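Local coordinates for protein D-ribulose-5-phosphate 3-epimerase, putative (Plasmodium falciparum, PDB 1TQX) that probably catalyses the interconversion of D-ribulose 5-phosphate and D-xylulose 5-phosphate as a metal-dependent TIM-barrel epimerase, at residues 37-42 with 71-76; 185-190 with 219-224; 25-30 with 203-208; 102-107 with 136-141. All blocks are in the same frame, centred on the assembly; numbering follows the deposited sequence.

Contact 1: residues 37-42 with 71-76. With ZN (zinc ion), chain D.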
loop_
_atom_site.group_PDB
_atom_site.type_symbol
_atom_site.label_atom_id
_atom_site.label_comp_id
_atom_site.label_asym_id
_atom_site.label_seq_id
_atom_site.Cartn_x
_atom_site.Cartn_y
_atom_site.Cartn_z
ATOM N N LEU A 37 -0.292 -6.511 1.948
ATOM C CA LEU A 37 0.010 -7.742 1.225
ATOM C C LEU A 37 0.483 -7.510 -0.211
ATOM O O LEU A 37 -0.317 -7.195 -1.093
ATOM C CB LEU A 37 -1.245 -8.631 1.226
ATOM C CG LEU A 37 -1.831 -8.852 2.627
ATOM C CD1 LEU A 37 -3.301 -9.274 2.559
ATOM C CD2 LEU A 37 -0.990 -9.905 3.342
ATOM N N ASP A 38 1.783 -7.676 -0.438
ATOM C CA ASP A 38 2.368 -7.486 -1.768
ATOM C C ASP A 38 2.277 -8.715 -2.667
ATOM O O ASP A 38 2.889 -9.742 -2.384
ATOM C CB ASP A 38 3.844 -7.079 -1.650
ATOM C CG ASP A 38 4.020 -5.673 -1.119
ATOM O OD1 ASP A 38 3.304 -4.773 -1.586
ATOM O OD2 ASP A 38 4.885 -5.459 -0.248
ATOM N N VAL A 39 1.531 -8.583 -3.760
ATOM C CA VAL A 39 1.355 -9.662 -4.734
ATOM C C VAL A 39 2.200 -9.328 -5.968
ATOM O O VAL A 39 1.991 -8.295 -6.602
ATOM C CB VAL A 39 -0.127 -9.788 -5.144
ATOM C CG1 VAL A 39 -0.314 -10.948 -6.122
ATOM C CG2 VAL A 39 -0.989 -10.007 -3.890
ATOM N N MET A 40 3.156 -10.197 -6.291
ATOM C CA MET A 40 4.063 -10.003 -7.429
ATOM C C MET A 40 4.005 -11.248 -8.321
ATOM O O MET A 40 4.009 -12.372 -7.812
ATOM C CB MET A 40 5.485 -9.775 -6.908
ATOM C CG MET A 40 5.573 -8.642 -5.896
ATOM S SD MET A 40 7.184 -8.600 -5.118
ATOM C CE MET A 40 7.069 -7.079 -4.151
ATOM N N ASP A 41 3.967 -11.048 -9.640
ATOM C CA ASP A 41 3.828 -12.171 -10.574
ATOM C C ASP A 41 5.010 -12.507 -11.476
ATOM O O ASP A 41 4.833 -13.176 -12.495
ATOM C CB ASP A 41 2.594 -11.942 -11.461
ATOM C CG ASP A 41 2.757 -10.754 -12.404
ATOM O OD1 ASP A 41 3.789 -10.050 -12.320
ATOM O OD2 ASP A 41 1.849 -10.523 -13.237
ATOM N N MET A 42 6.199 -12.037 -11.121
ATOM C CA MET A 42 7.407 -12.290 -11.905
ATOM C C MET A 42 7.333 -11.694 -13.317
ATOM O O MET A 42 8.191 -11.972 -14.161
ATOM C CB MET A 42 7.677 -13.798 -11.982
ATOM C CG MET A 42 9.074 -14.161 -12.485
ATOM S SD MET A 42 10.400 -13.358 -11.537
ATOM C CE MET A 42 10.422 -14.376 -10.110
ATOM N N LEU A 71 -1.354 -4.980 -5.728
ATOM C CA LEU A 71 -1.206 -5.826 -6.903
ATOM C C LEU A 71 -0.123 -5.355 -7.869
ATOM O O LEU A 71 -0.379 -4.542 -8.751
ATOM C CB LEU A 71 -2.546 -5.917 -7.645
ATOM C CG LEU A 71 -3.707 -6.498 -6.824
ATOM C CD1 LEU A 71 -5.041 -6.209 -7.513
ATOM C CD2 LEU A 71 -3.496 -7.995 -6.645
ATOM N N MET A 72 1.096 -5.853 -7.685
ATOM C CA MET A 72 2.195 -5.512 -8.587
ATOM C C MET A 72 2.187 -6.638 -9.611
ATOM O O MET A 72 3.100 -7.462 -9.664
ATOM C CB MET A 72 3.528 -5.484 -7.836
ATOM C CG MET A 72 3.687 -4.262 -6.943
ATOM S SD MET A 72 5.167 -4.293 -5.905
ATOM C CE MET A 72 4.489 -4.918 -4.376
ATOM N N VAL A 73 1.133 -6.661 -10.421
ATOM C CA VAL A 73 0.949 -7.708 -11.415
ATOM C C VAL A 73 0.378 -7.183 -12.720
ATOM O O VAL A 73 -0.146 -6.070 -12.782
ATOM C CB VAL A 73 -0.052 -8.763 -10.910
ATOM C CG1 VAL A 73 0.424 -9.368 -9.591
ATOM C CG2 VAL A 73 -1.430 -8.109 -10.727
ATOM N N GLU A 74 0.488 -8.000 -13.765
ATOM C CA GLU A 74 -0.097 -7.658 -15.053
ATOM C C GLU A 74 -1.529 -8.176 -14.920
ATOM O O GLU A 74 -1.788 -9.081 -14.121
ATOM C CB GLU A 74 0.596 -8.403 -16.205
ATOM C CG GLU A 74 2.109 -8.245 -16.275
ATOM C CD GLU A 74 2.704 -8.789 -17.570
ATOM O OE1 GLU A 74 2.278 -9.878 -18.018
ATOM O OE2 GLU A 74 3.608 -8.132 -18.131
ATOM N N TYR A 75 -2.452 -7.609 -15.688
ATOM C CA TYR A 75 -3.847 -8.044 -15.662
ATOM C C TYR A 75 -4.463 -8.020 -14.261
ATOM O O TYR A 75 -5.062 -9.006 -13.828
ATOM C CB TYR A 75 -3.953 -9.468 -16.224
ATOM C CG TYR A 75 -3.227 -9.666 -17.532
ATOM C CD1 TYR A 75 -3.623 -8.985 -18.679
ATOM C CD2 TYR A 75 -2.144 -10.537 -17.626
ATOM C CE1 TYR A 75 -2.962 -9.165 -19.889
ATOM C CE2 TYR A 75 -1.472 -10.726 -18.836
ATOM C CZ TYR A 75 -1.890 -10.035 -19.962
ATOM O OH TYR A 75 -1.245 -10.213 -21.169
ATOM N N PRO A 76 -4.340 -6.898 -13.540
ATOM C CA PRO A 76 -4.917 -6.838 -12.191
ATOM C C PRO A 76 -6.422 -7.121 -12.132
ATOM O O PRO A 76 -6.939 -7.535 -11.095
ATOM C CB PRO A 76 -4.570 -5.424 -11.730
ATOM C CG PRO A 76 -4.535 -4.644 -13.015
ATOM C CD PRO A 76 -3.770 -5.595 -13.922
HETATM ZN ZN ZN D . 3.319 -2.652 -1.480
HETATM O O HOH W 1 -0.698 -11.526 -13.258
#
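Met72 reaches across to the neighbouring strand and sets its CE methyl 3.0 Å from Asp38 OD1, the oxygen that binds the zinc ion at 2.1 Å. The same methyl lies 3.4 Å from Met40 CE, closer than carbons usually pack. Met40 and Met72 run side by side and point the same way, but Met72 bends at its last torsion (chi3 -97°), which carries CE over toward the carboxylate while the Met40 chain stays extended. This is the tight end of the contact, buried at the metal site that His36, His70 and Asp179 complete. On the other face of the sheet the packing is more relaxed: Val39 CB meets Leu71 CD2, and Val39 CG1 meets Val73 CG1 at 3.9 Å. Strands 34-40 and 66-72 are parallel neighbours in the TIM barrel, joined through helix 52-58 as a beta-alpha-beta crossover, and the last backbone N-H...O bond across the pair is Met72 N to Val39 O at 2.8 Å. Beyond Met72, the centre of an inverse gamma turn, side chain replaces backbone as the partner. Asp41 holds its carboxylate between its own N and carbonyl carbon (chi1 67°), and OD2 takes the N-H of Glu74 at 2.9 Å, almost straight at 173° but from above the carboxylate plane. At this more open end a water donates to both Asp41 OD2 and Glu74 O, bridging the two loops, while Asp41 OD1 is engaged by Phe44 N.

Contact 2: residues 185-190 with 219-224; sequences ETTEIS and VSVQKY
The phenol ring of Tyr224 is the flat group at this interface, and its approach to helix 184-193 is oblique: CE1 comes within 4.0 Å of Glu188 O. Tyr224 is the last modelled residue, and its ring leans back across the groove toward the other helix, where it also touches Ala191 and Ser192. One turn earlier the contact is closer. Thr187 directs its CG2 methyl at Ser220, 3.5 Å from OG, and the same methyl meets Val221 CG2 at 3.9 Å, the two side chains crossing at about a right angle. The Thr187 methyl stands anti to the backbone N, which aims it across the groove and puts OG1 on the side of its own helix, where it bonds to Asn183 O. Ser220 OG likewise turns back to its own helix, to Met217 O. Both hydroxyls are thus satisfied locally, and what passes between the helices is van der Waals contact, with no hydrogen bond across. Ser220 is small enough to let the backbones draw together, its CA lying 5.6 Å from that of Glu188. The axes of the two short segments run nearly parallel, 15° apart and 8.8 Å at closest approach, as neighbouring outer helices of a TIM barrel, following strands 175-179 and 197-200. Beneath them strand 197-200, which lies between the two helices in the chain, supplies Ile198 as a floor to Thr187 and Val221, and helix 161-170 touches Ile189 and Ser190 through Met161.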
loop_
_atom_site.group_PDB
_atom_site.type_symbol
_atom_site.label_atom_id
_atom_site.label_comp_id
_atom_site.label_asym_id
_atom_site.label_seq_id
_atom_site.Cartn_x
_atom_site.Cartn_y
_atom_site.Cartn_z
ATOM N N GLU A 185 12.485 7.810 10.781
ATOM C CA GLU A 185 12.840 9.099 10.202
ATOM C C GLU A 185 12.150 9.427 8.880
ATOM O O GLU A 185 11.712 10.564 8.677
ATOM C CB GLU A 185 14.355 9.207 10.016
ATOM C CG GLU A 185 14.805 10.613 9.623
ATOM C CD GLU A 185 16.306 10.743 9.455
ATOM O OE1 GLU A 185 16.771 11.880 9.242
ATOM O OE2 GLU A 185 17.017 9.720 9.529
ATOM N N THR A 186 12.058 8.455 7.973
ATOM C CA THR A 186 11.417 8.720 6.688
ATOM C C THR A 186 9.893 8.754 6.802
ATOM O O THR A 186 9.208 9.249 5.902
ATOM C CB THR A 186 11.861 7.716 5.596
ATOM O OG1 THR A 186 11.540 6.379 5.996
ATOM C CG2 THR A 186 13.374 7.828 5.371
ATOM N N THR A 187 9.359 8.240 7.906
ATOM C CA THR A 187 7.918 8.291 8.117
ATOM C C THR A 187 7.595 9.741 8.489
ATOM O O THR A 187 6.619 10.317 8.006
ATOM C CB THR A 187 7.462 7.350 9.259
ATOM O OG1 THR A 187 7.519 5.985 8.820
ATOM C CG2 THR A 187 6.038 7.676 9.680
ATOM N N GLU A 188 8.427 10.332 9.344
ATOM C CA GLU A 188 8.217 11.717 9.752
ATOM C C GLU A 188 8.312 12.614 8.524
ATOM O O GLU A 188 7.516 13.533 8.356
ATOM C CB GLU A 188 9.257 12.154 10.789
ATOM C CG GLU A 188 8.952 13.532 11.389
ATOM C CD GLU A 188 9.919 13.952 12.490
ATOM O OE1 GLU A 188 9.708 15.037 13.077
ATOM O OE2 GLU A 188 10.885 13.210 12.766
ATOM N N ILE A 189 9.291 12.345 7.669
ATOM C CA ILE A 189 9.460 13.129 6.453
ATOM C C ILE A 189 8.239 12.977 5.543
ATOM O O ILE A 189 7.724 13.962 5.012
ATOM C CB ILE A 189 10.710 12.683 5.670
ATOM C CG1 ILE A 189 11.978 13.087 6.430
ATOM C CG2 ILE A 189 10.693 13.293 4.271
ATOM C CD1 ILE A 189 13.260 12.594 5.779
ATOM N N SER A 190 7.782 11.740 5.360
ATOM C CA SER A 190 6.628 11.494 4.501
ATOM C C SER A 190 5.370 12.177 5.027
ATOM O O SER A 190 4.623 12.786 4.264
ATOM C CB SER A 190 6.393 9.988 4.354
ATOM O OG SER A 190 7.456 9.385 3.633
ATOM N N VAL A 219 2.253 8.303 15.811
ATOM C CA VAL A 219 2.211 9.617 16.446
ATOM C C VAL A 219 2.776 10.687 15.518
ATOM O O VAL A 219 2.212 11.770 15.405
ATOM C CB VAL A 219 2.998 9.630 17.778
ATOM C CG1 VAL A 219 3.000 11.040 18.377
ATOM C CG2 VAL A 219 2.368 8.654 18.760
ATOM N N SER A 220 3.878 10.376 14.841
ATOM C CA SER A 220 4.500 11.329 13.931
ATOM C C SER A 220 3.574 11.703 12.778
ATOM O O SER A 220 3.612 12.833 12.291
ATOM C CB SER A 220 5.815 10.773 13.381
ATOM O OG SER A 220 5.587 9.705 12.478
ATOM N N VAL A 221 2.750 10.759 12.329
ATOM C CA VAL A 221 1.820 11.053 11.245
ATOM C C VAL A 221 0.670 11.895 11.806
ATOM O O VAL A 221 0.279 12.902 11.214
ATOM C CB VAL A 221 1.240 9.756 10.605
ATOM C CG1 VAL A 221 0.130 10.113 9.627
ATOM C CG2 VAL A 221 2.339 8.993 9.864
ATOM N N GLN A 222 0.147 11.489 12.959
ATOM C CA GLN A 222 -0.959 12.202 13.594
ATOM C C GLN A 222 -0.644 13.678 13.844
ATOM O O GLN A 222 -1.535 14.525 13.748
ATOM C CB GLN A 222 -1.345 11.515 14.909
ATOM C CG GLN A 222 -1.822 10.083 14.715
ATOM C CD GLN A 222 -2.089 9.353 16.018
ATOM O OE1 GLN A 222 -1.236 9.318 16.910
ATOM N NE2 GLN A 222 -3.270 8.748 16.127
ATOM N N LYS A 223 0.615 13.986 14.152
ATOM C CA LYS A 223 1.017 15.369 14.398
ATOM C C LYS A 223 0.671 16.261 13.211
ATOM O O LYS A 223 0.307 17.422 13.388
ATOM C CB LYS A 223 2.523 15.456 14.674
ATOM C CG LYS A 223 2.977 14.717 15.923
ATOM C CD LYS A 223 4.456 14.957 16.206
ATOM C CE LYS A 223 4.927 14.163 17.421
ATOM N NZ LYS A 223 4.138 14.470 18.650
ATOM N N TYR A 224 0.791 15.720 12.000
ATOM C CA TYR A 224 0.485 16.478 10.791
ATOM C C TYR A 224 -0.976 16.337 10.358
ATOM O O TYR A 224 -1.438 17.204 9.587
ATOM C CB TYR A 224 1.406 16.050 9.647
ATOM C CG TYR A 224 2.851 16.432 9.843
ATOM C CD1 TYR A 224 3.781 15.517 10.330
ATOM C CD2 TYR A 224 3.290 17.718 9.549
ATOM C CE1 TYR A 224 5.117 15.876 10.514
ATOM C CE2 TYR A 224 4.620 18.088 9.732
ATOM C CZ TYR A 224 5.526 17.167 10.213
ATOM O OH TYR A 224 6.838 17.543 10.385
#

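Contact 3: residues 25-30 with 203-208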
loop_
_atom_site.group_PDB
_atom_site.type_symbol
_atom_site.label_atom_id
_atom_site.label_comp_id
_atom_site.label_asym_id
_atom_site.label_seq_id
_atom_site.Cartn_x
_atom_site.Cartn_y
_atom_site.Cartn_z
ATOM N N GLN A 25 -1.115 -12.012 12.893
ATOM C CA GLN A 25 -1.799 -11.987 14.181
ATOM C C GLN A 25 -0.951 -11.150 15.139
ATOM O O GLN A 25 -1.477 -10.388 15.946
ATOM C CB GLN A 25 -1.978 -13.415 14.718
ATOM C CG GLN A 25 -2.903 -14.274 13.846
ATOM C CD GLN A 25 -2.997 -15.718 14.303
ATOM O OE1 GLN A 25 -2.006 -16.311 14.727
ATOM N NE2 GLN A 25 -4.189 -16.302 14.195
ATOM N N ARG A 26 0.365 -11.294 15.030
ATOM C CA ARG A 26 1.291 -10.543 15.867
ATOM C C ARG A 26 1.138 -9.046 15.582
ATOM O O ARG A 26 1.001 -8.240 16.503
ATOM C CB ARG A 26 2.721 -11.012 15.581
ATOM C CG ARG A 26 3.810 -10.342 16.394
ATOM C CD ARG A 26 5.172 -10.760 15.841
ATOM N NE ARG A 26 6.170 -9.711 16.007
ATOM C CZ ARG A 26 7.172 -9.505 15.162
ATOM N NH1 ARG A 26 7.308 -10.278 14.091
ATOM N NH2 ARG A 26 8.041 -8.525 15.391
ATOM N N MET A 27 1.151 -8.667 14.307
ATOM C CA MET A 27 0.996 -7.260 13.947
ATOM C C MET A 27 -0.346 -6.742 14.466
ATOM O O MET A 27 -0.458 -5.606 14.937
ATOM C CB MET A 27 1.073 -7.086 12.424
ATOM C CG MET A 27 2.474 -7.318 11.839
ATOM S SD MET A 27 3.702 -6.178 12.553
ATOM C CE MET A 27 4.595 -7.287 13.645
ATOM N N GLU A 28 -1.361 -7.590 14.379
ATOM C CA GLU A 28 -2.698 -7.244 14.842
ATOM C C GLU A 28 -2.664 -6.986 16.350
ATOM O O GLU A 28 -3.211 -5.996 16.831
ATOM C CB GLU A 28 -3.658 -8.397 14.513
ATOM C CG GLU A 28 -5.136 -8.092 14.678
ATOM C CD GLU A 28 -6.009 -9.171 14.052
ATOM O OE1 GLU A 28 -5.887 -10.351 14.456
ATOM O OE2 GLU A 28 -6.810 -8.839 13.156
ATOM N N SER A 29 -2.000 -7.870 17.091
ATOM C CA SER A 29 -1.914 -7.729 18.539
ATOM C C SER A 29 -1.125 -6.491 18.962
ATOM O O SER A 29 -1.319 -5.976 20.068
ATOM C CB SER A 29 -1.275 -8.976 19.162
ATOM O OG SER A 29 0.120 -9.010 18.915
ATOM N N LEU A 30 -0.243 -6.011 18.087
ATOM C CA LEU A 30 0.562 -4.831 18.391
ATOM C C LEU A 30 -0.172 -3.536 18.072
ATOM O O LEU A 30 0.306 -2.455 18.399
ATOM C CB LEU A 30 1.888 -4.869 17.621
ATOM C CG LEU A 30 2.822 -6.043 17.928
ATOM C CD1 LEU A 30 4.097 -5.905 17.108
ATOM C CD2 LEU A 30 3.140 -6.082 19.423
ATOM N N SER A 203 11.845 -2.220 8.649
ATOM C CA SER A 203 11.897 -1.436 9.882
ATOM C C SER A 203 10.993 -1.928 11.006
ATOM O O SER A 203 11.217 -1.602 12.174
ATOM C CB SER A 203 11.601 0.041 9.588
ATOM O OG SER A 203 10.236 0.268 9.293
ATOM N N ILE A 204 9.964 -2.697 10.660
ATOM C CA ILE A 204 9.062 -3.225 11.672
ATOM C C ILE A 204 9.379 -4.688 11.991
ATOM O O ILE A 204 9.568 -5.047 13.155
ATOM C CB ILE A 204 7.582 -3.093 11.229
ATOM C CG1 ILE A 204 7.170 -1.616 11.263
ATOM C CG2 ILE A 204 6.679 -3.907 12.145
ATOM C CD1 ILE A 204 5.744 -1.348 10.783
ATOM N N PHE A 205 9.460 -5.532 10.963
ATOM C CA PHE A 205 9.733 -6.948 11.192
ATOM C C PHE A 205 11.149 -7.282 11.665
ATOM O O PHE A 205 11.393 -8.387 12.148
ATOM C CB PHE A 205 9.377 -7.768 9.944
ATOM C CG PHE A 205 7.894 -7.895 9.720
ATOM C CD1 PHE A 205 7.242 -7.103 8.784
ATOM C CD2 PHE A 205 7.135 -8.772 10.504
ATOM C CE1 PHE A 205 5.845 -7.173 8.630
ATOM C CE2 PHE A 205 5.744 -8.847 10.359
ATOM C CZ PHE A 205 5.100 -8.045 9.422
ATOM N N ASN A 206 12.078 -6.340 11.531
ATOM C CA ASN A 206 13.444 -6.572 11.994
ATOM C C ASN A 206 13.760 -5.634 13.154
ATOM O O ASN A 206 14.910 -5.498 13.561
ATOM C CB ASN A 206 14.452 -6.356 10.861
ATOM C CG ASN A 206 14.302 -7.376 9.746
ATOM O OD1 ASN A 206 14.298 -8.586 9.990
ATOM N ND2 ASN A 206 14.184 -6.893 8.514
ATOM N N ALA A 207 12.725 -4.996 13.690
ATOM C CA ALA A 207 12.895 -4.066 14.798
ATOM C C ALA A 207 13.199 -4.780 16.106
ATOM O O ALA A 207 12.825 -5.942 16.303
ATOM C CB ALA A 207 11.646 -3.215 14.962
ATOM N N GLU A 208 13.881 -4.069 16.998
ATOM C CA GLU A 208 14.221 -4.604 18.306
ATOM C C GLU A 208 12.950 -4.517 19.164
ATOM O O GLU A 208 12.710 -5.353 20.032
ATOM C CB GLU A 208 15.350 -3.770 18.918
ATOM C CG GLU A 208 16.338 -4.559 19.756
ATOM C CD GLU A 208 17.083 -5.604 18.952
ATOM O OE1 GLU A 208 17.791 -5.239 17.990
ATOM O OE2 GLU A 208 16.958 -6.796 19.285
#
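Met27 and Phe205 make the heart of this contact. Met27 CG comes to 3.6 Å from Phe205 CZ, and the sulfur lies 4.5 Å from the ring centroid, 35° off the normal, a Met-aromatic contact of oblique geometry. Bends at chi2 and chi3 (106°) fold the thioether so that CE also approaches Phe205 CE2, at 3.8 Å, while SD rests against Ile204 CG2. The Met27 methyl has a second neighbour in its own helix, for it sits 3.7 Å above the centre of the Arg26 guanidinium. That guanidinium in turn brings NH1 to the edge of the Phe205 ring, near its plane and 3.9 Å from CD2, with the two planes 81° apart. No hydrogen bond spans the segments. The contact closes the barrel ring: helix 20-29 follows the first strand of the TIM barrel, and short helix 202-205 follows the last, so Met27 and Phe205, 178 residues apart in the chain, become neighbours. Pro10 at the end of strand 7-10 lies against Met27, Ile204 and Phe205 alike, backing the cluster from the barrel side. Farther out, Arg26 is held by a salt bridge from NH1 to Glu23, one turn back in its helix, and touches Pro210, the first residue of helix 210-223. Phe205 also packs near Gly201, a predicted substrate-binding residue, and touches Ser15 in the loop after strand 7-10.

Contact 4: residues 102-107 with 136-141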
loop_
_atom_site.group_PDB
_atom_site.type_symbol
_atom_site.label_atom_id
_atom_site.label_comp_id
_atom_site.label_asym_id
_atom_site.label_seq_id
_atom_site.Cartn_x
_atom_site.Cartn_y
_atom_site.Cartn_z
ATOM N N ARG A 102 -9.176 3.159 -18.946
ATOM C CA ARG A 102 -9.076 1.785 -18.465
ATOM C C ARG A 102 -8.995 1.746 -16.946
ATOM O O ARG A 102 -9.575 0.867 -16.309
ATOM C CB ARG A 102 -7.856 1.087 -19.063
ATOM C CG ARG A 102 -8.006 0.707 -20.531
ATOM C CD ARG A 102 -6.824 -0.120 -20.994
ATOM N NE ARG A 102 -6.704 -1.369 -20.244
ATOM C CZ ARG A 102 -5.612 -2.125 -20.223
ATOM N NH1 ARG A 102 -4.537 -1.763 -20.911
ATOM N NH2 ARG A 102 -5.590 -3.244 -19.510
ATOM N N CYS A 103 -8.270 2.699 -16.366
ATOM C CA CYS A 103 -8.130 2.763 -14.916
ATOM C C CYS A 103 -9.467 3.112 -14.264
ATOM O O CYS A 103 -9.828 2.553 -13.224
ATOM C CB CYS A 103 -7.063 3.791 -14.527
ATOM S SG CYS A 103 -5.363 3.275 -14.958
ATOM N N ILE A 104 -10.201 4.037 -14.872
ATOM C CA ILE A 104 -11.499 4.422 -14.337
ATOM C C ILE A 104 -12.446 3.216 -14.320
ATOM O O ILE A 104 -13.173 3.004 -13.351
ATOM C CB ILE A 104 -12.130 5.560 -15.168
ATOM C CG1 ILE A 104 -11.337 6.854 -14.961
ATOM C CG2 ILE A 104 -13.585 5.766 -14.760
ATOM C CD1 ILE A 104 -11.792 8.005 -15.836
ATOM N N GLN A 105 -12.424 2.418 -15.383
ATOM C CA GLN A 105 -13.291 1.241 -15.466
ATOM C C GLN A 105 -12.958 0.185 -14.405
ATOM O O GLN A 105 -13.861 -0.400 -13.807
ATOM C CB GLN A 105 -13.205 0.619 -16.866
ATOM C CG GLN A 105 -14.091 -0.611 -17.071
ATOM C CD GLN A 105 -15.567 -0.331 -16.807
ATOM O OE1 GLN A 105 -16.113 0.676 -17.262
ATOM N NE2 GLN A 105 -16.221 -1.233 -16.078
ATOM N N LEU A 106 -11.671 -0.064 -14.177
ATOM C CA LEU A 106 -11.260 -1.050 -13.178
ATOM C C LEU A 106 -11.665 -0.557 -11.788
ATOM O O LEU A 106 -12.160 -1.324 -10.957
ATOM C CB LEU A 106 -9.742 -1.263 -13.220
ATOM C CG LEU A 106 -9.181 -2.654 -12.907
ATOM C CD1 LEU A 106 -7.693 -2.540 -12.591
ATOM C CD2 LEU A 106 -9.918 -3.287 -11.748
ATOM N N ALA A 107 -11.444 0.730 -11.537
ATOM C CA ALA A 107 -11.793 1.323 -10.251
ATOM C C ALA A 107 -13.292 1.162 -9.994
ATOM O O ALA A 107 -13.706 0.839 -8.882
ATOM C CB ALA A 107 -11.406 2.799 -10.230
ATOM N N THR A 136 -12.441 11.716 -10.363
ATOM C CA THR A 136 -13.701 10.972 -10.389
ATOM C C THR A 136 -14.144 10.557 -8.991
ATOM O O THR A 136 -15.287 10.126 -8.796
ATOM C CB THR A 136 -13.581 9.692 -11.231
ATOM O OG1 THR A 136 -12.751 8.750 -10.542
ATOM C CG2 THR A 136 -12.969 9.998 -12.585
ATOM N N ASN A 137 -13.236 10.677 -8.025
ATOM C CA ASN A 137 -13.516 10.316 -6.636
ATOM C C ASN A 137 -13.643 8.809 -6.402
ATOM O O ASN A 137 -14.053 8.377 -5.326
ATOM C CB ASN A 137 -14.791 11.009 -6.148
ATOM C CG ASN A 137 -14.657 12.513 -6.118
ATOM O OD1 ASN A 137 -13.765 13.051 -5.463
ATOM N ND2 ASN A 137 -15.545 13.204 -6.827
ATOM N N LEU A 138 -13.290 8.015 -7.407
ATOM C CA LEU A 138 -13.370 6.561 -7.299
ATOM C C LEU A 138 -12.194 5.955 -6.536
ATOM O O LEU A 138 -12.273 4.817 -6.064
ATOM C CB LEU A 138 -13.420 5.941 -8.697
ATOM C CG LEU A 138 -14.691 6.165 -9.514
ATOM C CD1 LEU A 138 -14.440 5.813 -10.967
ATOM C CD2 LEU A 138 -15.816 5.325 -8.929
ATOM N N ILE A 139 -11.108 6.713 -6.421
ATOM C CA ILE A 139 -9.901 6.241 -5.748
ATOM C C ILE A 139 -9.837 6.613 -4.273
ATOM O O ILE A 139 -9.884 7.785 -3.914
ATOM C CB ILE A 139 -8.632 6.794 -6.445
ATOM C CG1 ILE A 139 -8.664 6.466 -7.943
ATOM C CG2 ILE A 139 -7.381 6.211 -5.799
ATOM C CD1 ILE A 139 -8.756 4.987 -8.263
ATOM N N ASN A 140 -9.720 5.600 -3.420
ATOM C CA ASN A 140 -9.632 5.812 -1.980
ATOM C C ASN A 140 -8.198 6.114 -1.543
ATOM O O ASN A 140 -7.976 6.864 -0.590
ATOM C CB ASN A 140 -10.100 4.561 -1.232
ATOM C CG ASN A 140 -11.569 4.258 -1.452
ATOM O OD1 ASN A 140 -12.441 4.855 -0.817
ATOM N ND2 ASN A 140 -11.850 3.333 -2.358
ATOM N N THR A 141 -7.233 5.527 -2.244
ATOM C CA THR A 141 -5.828 5.682 -1.885
ATOM C C THR A 141 -4.889 5.720 -3.087
ATOM O O THR A 141 -5.097 5.006 -4.071
ATOM C CB THR A 141 -5.347 4.480 -1.028
ATOM O OG1 THR A 141 -6.235 4.275 0.078
ATOM C CG2 THR A 141 -3.923 4.722 -0.515
#
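Leu138 is the bump that fits against helix 100-111, and the hollow that receives it is bounded by Ile104 and Ala107, one turn apart. Its CB sits 4.0 Å from Ala107 CB, while its CD1 methyl rises to Ile104 CG2 at 3.9 Å, the leucine and isoleucine side chains crossing at about a right angle. Alanine provides the low point of the helix surface here, which brings the loop backbone close: the CA atoms of Ala107 and Leu138 are 6.2 Å apart. On the inner flank Ile139 fills the same dip from another direction, its CD1 methyl reaching Ala107 CB at 4.0 Å. A bend at chi2 (-58°) curls the end of this side chain back to the helix, although its CB does not aim that way. On the outer flank Ile104 becomes the projection, with CD1 against Thr136 CG2 at 4.0 Å. Thr136 faces the helix with its methyl, because OG1 is turned to Leu138 N in an ST turn, with a bond of 3.3 Å, and also bonds to Ile133 O. Asn137, with positive phi, turns the chain out of helix 131-134 and on toward strand 141-145. Cys117 of strand 116-121 touches both Ala107 and Ile139, seating the contact on the barrel wall. The side chains meet through carbon alone and no hydrogen bond crosses, so the fit rests on shape, while polar ties such as Leu138 O to Arg111 lie beside it.

How the contacts relate
From the N terminus, helix 20-29 opens contact 3, which closes only at 203-208 and so spans nearly the whole barrel, joining its first and last beta-alpha units. Contacts 1 and 4 both fall within that span, one after the other: contact 1 ties strand 34-40 to strand 66-72 beside the zinc ion, and contact 4 ties helix 100-111 to the loop leading into strand 141-145. These two touch, Pro76 CG meeting Leu106 CD1 at 3.8 Å. Contact 2 opens at 185-190, before contact 3 closes, and ends at 219-224, the end of the modelled chain, so the two cross; it pairs outer helices about 28 Å, centre to centre, from contact 1.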